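Hydrogenase expression/formation protein HypE (Desulfovibrio vulgaris subsp. vulgaris, PDB 2Z1U) binds ATP and magnesium ions and probably acts in the maturation of hydrogenases. Local coordinates at residues 27-32 / 106-111; 68-73 / 139-144. All blocks are in the same frame, centred on the assembly; numbering follows the deposited sequence.

From the N terminus, residues 27-32 end helix 17-31, and 68-73 turn from a short strand into helix 70-83. When the chain reaches 106-111 in helix 104-121, contact 1 closes a loop of 73 intervening residues. Residues 139-144, entering strand 141-151, then meet 68-73 and close contact 2 over 65. The segments alternate, so the two loops cross, a compact example of long-range contacts that overlap along a chain. Helix 104-121 joins the contacts: Val110 packs on Ile70, Met141 and Ile143, while Val111 serves contact 1. Together they tie three helices to the four-stranded sheet of the N-terminal domain, with ATP beside contact 1.

Contact 1: residues 27-32 / 106-111; sequences FLRHFD and ILERVV. With ATP (adenosine-5'-triphosphate), chain D.
Phe27 and Val111 meet where helix 17-31 packs beside helix 104-121 of the AIR synthase-related N-terminal domain, over strand 87-99. Their short segments run in broadly the same direction with axes 10.5 Å apart, and the principle at work is that one side chain can serve both helix packing and ligand binding; Phe27 is the clearest case. With CG beside the backbone N, the outer end of its ring is carried to Val111, whose CG2 approaches tightly at 3.3 Å from Phe27 CE1; Leu107 CD1 lies farther along, near CZ. One face of the same ring is given to ATP, the exocyclic N6 sitting over its centre, 3.5 Å from Phe27 CE2, with the adenine plane tilted some 20° from the ring.

Phe31 uses its edge instead. Val111 O stands near the ring plane 3.6 Å from Phe31 CE1, and on another part of the rim ATP N1 approaches CE2 at 3.8 Å. The other branch of Val111, CG1, is held between Phe31 and His30, reaching His30 CB at 3.6 Å. The nucleotide base thus shares its aromatic neighbours with the helix packing. ATP as a whole is also hydrogen-bonded to Thr130 and, from the second subunit, Thr222 and Arg223.

At the outer rim the contact turns polar. The bent Arg29 chain brings its guanidinium over to Glu108, with His30 CD2 lying against one guanidinium face, while Arg29 NH1 is tied to Asp25 O. His30 NE2 is buried without a polar partner. The salt bridge itself is a single, nearly straight bond: Arg29 NH2 donates within its own plane to Glu108 OE2 at 2.8 Å and 172°, with the carboxylate turned 89° to the guanidinium.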
loop_
_atom_site.group_PDB
_atom_site.type_symbol
_atom_site.label_atom_id
_atom_site.label_comp_id
_atom_site.label_asym_id
_atom_site.label_seq_id
_atom_site.Cartn_x
_atom_site.Cartn_y
_atom_site.Cartn_z
ATOM N N PHE A 27 6.999 -13.012 -9.087
ATOM C CA PHE A 27 5.812 -12.616 -8.320
ATOM C C PHE A 27 4.561 -13.373 -8.760
ATOM O O PHE A 27 3.911 -14.010 -7.932
ATOM C CB PHE A 27 5.592 -11.095 -8.364
ATOM C CG PHE A 27 6.699 -10.303 -7.717
ATOM C CD1 PHE A 27 6.964 -10.427 -6.346
ATOM C CD2 PHE A 27 7.461 -9.409 -8.466
ATOM C CE1 PHE A 27 7.991 -9.693 -5.744
ATOM C CE2 PHE A 27 8.493 -8.669 -7.869
ATOM C CZ PHE A 27 8.758 -8.813 -6.510
ATOM N N LEU A 28 4.244 -13.324 -10.058
ATOM C CA LEU A 28 3.091 -14.047 -10.611
ATOM C C LEU A 28 3.188 -15.549 -10.401
ATOM O O LEU A 28 2.178 -16.214 -10.167
ATOM C CB LEU A 28 2.932 -13.774 -12.114
ATOM C CG LEU A 28 1.937 -12.675 -12.460
ATOM C CD1 LEU A 28 2.323 -11.335 -11.804
ATOM C CD2 LEU A 28 1.809 -12.557 -13.976
ATOM N N ARG A 29 4.403 -16.079 -10.483
ATOM C CA ARG A 29 4.607 -17.512 -10.314
ATOM C C ARG A 29 4.158 -17.943 -8.923
ATOM O O ARG A 29 3.397 -18.902 -8.774
ATOM C CB ARG A 29 6.067 -17.883 -10.555
ATOM C CG ARG A 29 6.292 -19.373 -10.781
ATOM C CD ARG A 29 7.748 -19.669 -11.112
ATOM N NE ARG A 29 8.474 -20.053 -9.901
ATOM C CZ ARG A 29 9.410 -19.322 -9.293
ATOM N NH1 ARG A 29 9.784 -18.145 -9.781
ATOM N NH2 ARG A 29 9.994 -19.790 -8.197
ATOM N N HIS A 30 4.613 -17.217 -7.905
ATOM C CA HIS A 30 4.274 -17.543 -6.516
ATOM C C HIS A 30 2.863 -17.143 -6.074
ATOM O O HIS A 30 2.257 -17.824 -5.232
ATOM C CB HIS A 30 5.310 -16.944 -5.559
ATOM C CG HIS A 30 6.613 -17.679 -5.548
ATOM N ND1 HIS A 30 6.863 -18.729 -4.691
ATOM C CD2 HIS A 30 7.735 -17.525 -6.291
ATOM C CE1 HIS A 30 8.083 -19.189 -4.907
ATOM N NE2 HIS A 30 8.634 -18.476 -5.872
ATOM N N PHE A 31 2.348 -16.042 -6.626
ATOM C CA PHE A 31 1.034 -15.512 -6.227
ATOM C C PHE A 31 -0.112 -16.102 -7.064
ATOM O O PHE A 31 -1.286 -15.993 -6.682
ATOM C CB PHE A 31 1.026 -13.977 -6.277
ATOM C CG PHE A 31 2.099 -13.319 -5.419
ATOM C CD1 PHE A 31 2.697 -14.003 -4.354
ATOM C CD2 PHE A 31 2.500 -12.010 -5.676
ATOM C CE1 PHE A 31 3.683 -13.392 -3.575
ATOM C CE2 PHE A 31 3.478 -11.394 -4.889
ATOM C CZ PHE A 31 4.062 -12.087 -3.837
ATOM N N ASP A 32 0.274 -16.714 -8.187
ATOM C CA ASP A 32 -0.567 -17.505 -9.121
ATOM C C ASP A 32 -2.081 -17.385 -8.964
ATOM O O ASP A 32 -2.690 -18.134 -8.192
ATOM C CB ASP A 32 -0.159 -18.987 -9.063
ATOM C CG ASP A 32 -0.308 -19.695 -10.395
ATOM O OD1 ASP A 32 -1.042 -19.205 -11.291
ATOM O OD2 ASP A 32 0.332 -20.761 -10.552
ATOM N N ILE A 106 17.141 -13.967 -1.273
ATOM C CA ILE A 106 16.411 -13.313 -0.180
ATOM C C ILE A 106 15.011 -12.929 -0.676
ATOM O O ILE A 106 14.011 -13.278 -0.057
ATOM C CB ILE A 106 17.171 -12.078 0.383
ATOM C CG1 ILE A 106 18.448 -12.527 1.105
ATOM C CG2 ILE A 106 16.259 -11.249 1.308
ATOM C CD1 ILE A 106 19.261 -11.399 1.723
ATOM N N LEU A 107 14.957 -12.250 -1.820
ATOM C CA LEU A 107 13.692 -11.847 -2.431
ATOM C C LEU A 107 12.769 -13.036 -2.720
ATOM O O LEU A 107 11.591 -12.997 -2.368
ATOM C CB LEU A 107 13.943 -11.032 -3.706
ATOM C CG LEU A 107 12.719 -10.530 -4.476
ATOM C CD1 LEU A 107 11.860 -9.569 -3.651
ATOM C CD2 LEU A 107 13.167 -9.871 -5.776
ATOM N N GLU A 108 13.306 -14.084 -3.345
ATOM C CA GLU A 108 12.523 -15.285 -3.658
ATOM C C GLU A 108 11.986 -16.013 -2.413
ATOM O O GLU A 108 10.844 -16.471 -2.414
ATOM C CB GLU A 108 13.317 -16.258 -4.552
ATOM C CG GLU A 108 12.562 -17.559 -4.842
ATOM C CD GLU A 108 13.005 -18.262 -6.111
ATOM O OE1 GLU A 108 14.186 -18.673 -6.208
ATOM O OE2 GLU A 108 12.147 -18.428 -7.001
ATOM N N ARG A 109 12.806 -16.129 -1.371
ATOM C CA ARG A 109 12.355 -16.697 -0.101
ATOM C C ARG A 109 11.206 -15.888 0.509
ATOM O O ARG A 109 10.240 -16.456 1.021
ATOM C CB ARG A 109 13.506 -16.773 0.896
ATOM C CG ARG A 109 14.497 -17.901 0.625
ATOM C CD ARG A 109 15.398 -18.107 1.843
ATOM N NE ARG A 109 16.477 -17.118 1.904
ATOM C CZ ARG A 109 17.128 -16.767 3.012
ATOM N NH1 ARG A 109 16.820 -17.306 4.194
ATOM N NH2 ARG A 109 18.094 -15.858 2.937
ATOM N N VAL A 110 11.312 -14.563 0.437
ATOM C CA VAL A 110 10.281 -13.669 0.983
ATOM C C VAL A 110 8.991 -13.780 0.168
ATOM O O VAL A 110 7.894 -13.885 0.733
ATOM C CB VAL A 110 10.761 -12.211 1.016
ATOM C CG1 VAL A 110 9.591 -11.263 1.337
ATOM C CG2 VAL A 110 11.886 -12.046 2.035
ATOM N N VAL A 111 9.139 -13.765 -1.158
ATOM C CA VAL A 111 8.023 -13.938 -2.086
ATOM C C VAL A 111 7.347 -15.299 -1.872
ATOM O O VAL A 111 6.121 -15.370 -1.801
ATOM C CB VAL A 111 8.467 -13.746 -3.571
ATOM C CG1 VAL A 111 7.376 -14.188 -4.515
ATOM C CG2 VAL A 111 8.831 -12.278 -3.823
HETATM P PG ATP D . 4.660 2.377 -12.561
HETATM O O1G ATP D . 4.878 1.653 -11.219
HETATM O O2G ATP D . 5.900 2.377 -13.401
HETATM O O3G ATP D . 4.001 3.743 -12.441
HETATM P PB ATP D . 2.271 0.817 -13.149
HETATM O O1B ATP D . 2.090 0.962 -11.624
HETATM O O2B ATP D . 1.130 1.214 -14.034
HETATM O O3B ATP D . 3.658 1.535 -13.506
HETATM P PA ATP D . 3.739 -1.600 -12.809
HETATM O O1A ATP D . 4.892 -1.559 -13.810
HETATM O O2A ATP D . 4.148 -1.147 -11.436
HETATM O O3A ATP D . 2.487 -0.751 -13.437
HETATM O "O5'" ATP D . 3.044 -3.009 -12.773
HETATM C "C5'" ATP D . 2.855 -3.802 -13.953
HETATM C "C4'" ATP D . 2.010 -4.993 -13.553
HETATM O "O4'" ATP D . 2.827 -5.809 -12.688
HETATM C "C3'" ATP D . 0.781 -4.601 -12.752
HETATM O "O3'" ATP D . -0.302 -5.470 -13.138
HETATM C "C2'" ATP D . 1.154 -4.883 -11.293
HETATM O "O2'" ATP D . -0.001 -5.289 -10.557
HETATM C "C1'" ATP D . 2.179 -6.028 -11.418
HETATM N N9 ATP D . 3.227 -6.005 -10.363
HETATM C C8 ATP D . 4.282 -5.182 -10.276
HETATM N N7 ATP D . 5.026 -5.479 -9.185
HETATM C C5 ATP D . 4.391 -6.488 -8.561
HETATM C C6 ATP D . 4.621 -7.289 -7.334
HETATM N N6 ATP D . 5.686 -7.012 -6.550
HETATM N N1 ATP D . 3.748 -8.248 -7.049
HETATM C C2 ATP D . 2.668 -8.539 -7.802
HETATM N N3 ATP D . 2.414 -7.851 -8.941
HETATM C C4 ATP D . 3.235 -6.845 -9.340
#

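Contact 2: residues 68-73 / 139-144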
loop_
_atom_site.group_PDB
_atom_site.type_symbol
_atom_site.label_atom_id
_atom_site.label_comp_id
_atom_site.label_asym_id
_atom_site.label_seq_id
_atom_site.Cartn_x
_atom_site.Cartn_y
_atom_site.Cartn_z
ATOM N N GLY A 68 9.106 -16.737 11.420
ATOM C CA GLY A 68 8.597 -15.941 10.320
ATOM C C GLY A 68 9.627 -15.177 9.528
ATOM O O GLY A 68 10.834 -15.425 9.636
ATOM N N ASP A 69 9.129 -14.244 8.725
ATOM C CA ASP A 69 9.960 -13.307 7.997
ATOM C C ASP A 69 9.115 -12.102 7.589
ATOM O O ASP A 69 7.915 -12.056 7.890
ATOM C CB ASP A 69 10.676 -13.982 6.803
ATOM C CG ASP A 69 9.714 -14.633 5.799
ATOM O OD1 ASP A 69 8.723 -13.983 5.377
ATOM O OD2 ASP A 69 9.981 -15.790 5.404
ATOM N N ILE A 70 9.732 -11.124 6.922
ATOM C CA ILE A 70 9.001 -9.920 6.457
ATOM C C ILE A 70 7.809 -10.240 5.524
ATOM O O ILE A 70 6.804 -9.533 5.531
ATOM C CB ILE A 70 9.959 -8.874 5.827
ATOM C CG1 ILE A 70 9.284 -7.499 5.702
ATOM C CG2 ILE A 70 10.518 -9.372 4.483
ATOM C CD1 ILE A 70 10.224 -6.401 5.280
ATOM N N GLY A 71 7.921 -11.316 4.747
ATOM C CA GLY A 71 6.833 -11.755 3.881
ATOM C C GLY A 71 5.665 -12.346 4.644
ATOM O O GLY A 71 4.506 -12.088 4.354
ATOM N N THR A 72 5.985 -13.152 5.627
ATOM C CA THR A 72 5.002 -13.719 6.502
ATOM C C THR A 72 4.273 -12.568 7.265
ATOM O O THR A 72 3.033 -12.538 7.343
ATOM C CB THR A 72 5.760 -14.725 7.400
ATOM O OG1 THR A 72 5.264 -16.062 7.234
ATOM C CG2 THR A 72 5.873 -14.301 8.798
ATOM N N LEU A 73 5.045 -11.614 7.788
ATOM C CA LEU A 73 4.474 -10.422 8.447
ATOM C C LEU A 73 3.587 -9.599 7.499
ATOM O O LEU A 73 2.466 -9.192 7.863
ATOM C CB LEU A 73 5.603 -9.538 9.005
ATOM C CG LEU A 73 5.927 -9.499 10.506
ATOM C CD1 LEU A 73 5.647 -10.804 11.254
ATOM C CD2 LEU A 73 7.345 -8.928 10.802
ATOM N N ASP A 139 17.332 0.078 3.476
ATOM C CA ASP A 139 17.969 -1.097 4.066
ATOM C C ASP A 139 17.335 -2.392 3.558
ATOM O O ASP A 139 16.398 -2.920 4.171
ATOM C CB ASP A 139 17.944 -1.018 5.602
ATOM C CG ASP A 139 18.664 -2.180 6.271
ATOM O OD1 ASP A 139 19.571 -2.800 5.668
ATOM O OD2 ASP A 139 18.312 -2.470 7.422
ATOM N N LYS A 140 17.838 -2.869 2.414
ATOM C CA LYS A 140 17.464 -4.168 1.806
ATOM C C LYS A 140 16.054 -4.219 1.215
ATOM O O LYS A 140 15.888 -4.456 0.014
ATOM C CB LYS A 140 17.638 -5.348 2.779
ATOM C CG LYS A 140 18.979 -5.460 3.481
ATOM C CD LYS A 140 19.057 -6.768 4.257
ATOM C CE LYS A 140 19.725 -6.585 5.606
ATOM N NZ LYS A 140 20.905 -5.707 5.550
ATOM N N MET A 141 15.037 -4.016 2.055
ATOM C CA MET A 141 13.668 -4.300 1.622
ATOM C C MET A 141 12.596 -3.859 2.597
ATOM O O MET A 141 12.634 -4.222 3.786
ATOM C CB MET A 141 13.539 -5.807 1.401
ATOM C CG MET A 141 12.157 -6.320 1.085
ATOM S SD MET A 141 12.305 -8.108 1.027
ATOM C CE MET A 141 10.623 -8.525 0.802
ATOM N N PHE A 142 11.623 -3.112 2.069
ATOM C CA PHE A 142 10.380 -2.834 2.772
ATOM C C PHE A 142 9.232 -3.354 1.921
ATOM O O PHE A 142 9.339 -3.421 0.693
ATOM C CB PHE A 142 10.190 -1.327 3.016
ATOM C CG PHE A 142 11.358 -0.659 3.709
ATOM C CD1 PHE A 142 11.850 0.553 3.241
ATOM C CD2 PHE A 142 11.972 -1.247 4.812
ATOM C CE1 PHE A 142 12.922 1.172 3.862
ATOM C CE2 PHE A 142 13.049 -0.635 5.444
ATOM C CZ PHE A 142 13.520 0.574 4.968
ATOM N N ILE A 143 8.128 -3.715 2.568
ATOM C CA ILE A 143 6.947 -4.161 1.836
ATOM C C ILE A 143 5.747 -3.440 2.417
ATOM O O ILE A 143 5.581 -3.389 3.647
ATOM C CB ILE A 143 6.715 -5.701 1.975
ATOM C CG1 ILE A 143 7.992 -6.494 1.692
ATOM C CG2 ILE A 143 5.563 -6.173 1.066
ATOM C CD1 ILE A 143 7.855 -8.030 1.953
ATOM N N ASN A 144 4.921 -2.874 1.542
ATOM C CA ASN A 144 3.599 -2.460 1.946
ATOM C C ASN A 144 2.573 -3.466 1.439
ATOM O O ASN A 144 2.664 -3.957 0.295
ATOM C CB ASN A 144 3.266 -1.067 1.401
ATOM C CG ASN A 144 1.856 -0.625 1.781
ATOM O OD1 ASN A 144 0.894 -1.043 1.152
ATOM N ND2 ASN A 144 1.738 0.220 2.812
#
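The flat group that Ile70 touches is a peptide, the one joining Met141 to Phe142. Ile70 CD1 rests obliquely against it, 3.6 Å from Met141 O, and reaches Phe142 CA at 4.4 Å. The Phe142 side chain points away from Ile70 and packs on Ala137 of the second subunit.

The side-chain contacts that cross are apolar, an instance of one branched side chain packing against alternate residues of a strand. Ile70 CG1 stands anti to the backbone N (chi1 -164°), which, with an extended chi2, carries CD1 to the strand backbone at Met141 O and leaves CG2 to meet both neighbours. Met141, fully extended, brings its methyl CE to 3.8 Å from Ile70 CG2, and Ile143 CD1 comes to 3.9 Å from the same CG2.

Ile70 is the first residue of its helix, and Asp69 before it is the N-cap. Asp69 OD1 accepts from Thr72 N at 2.9 Å and, weakly, from Gly71 N, while OD2 is bonded to Ser113 OG, tethering the cap to helix 104-121.

In the fold, the start of helix 70-83 is thereby seated on strand 141-151, where Ile70 also touches Ile63 of the preceding loop and Val110 of helix 104-121, with Phe96 of strand 87-99 flanking Met141 and Ile143.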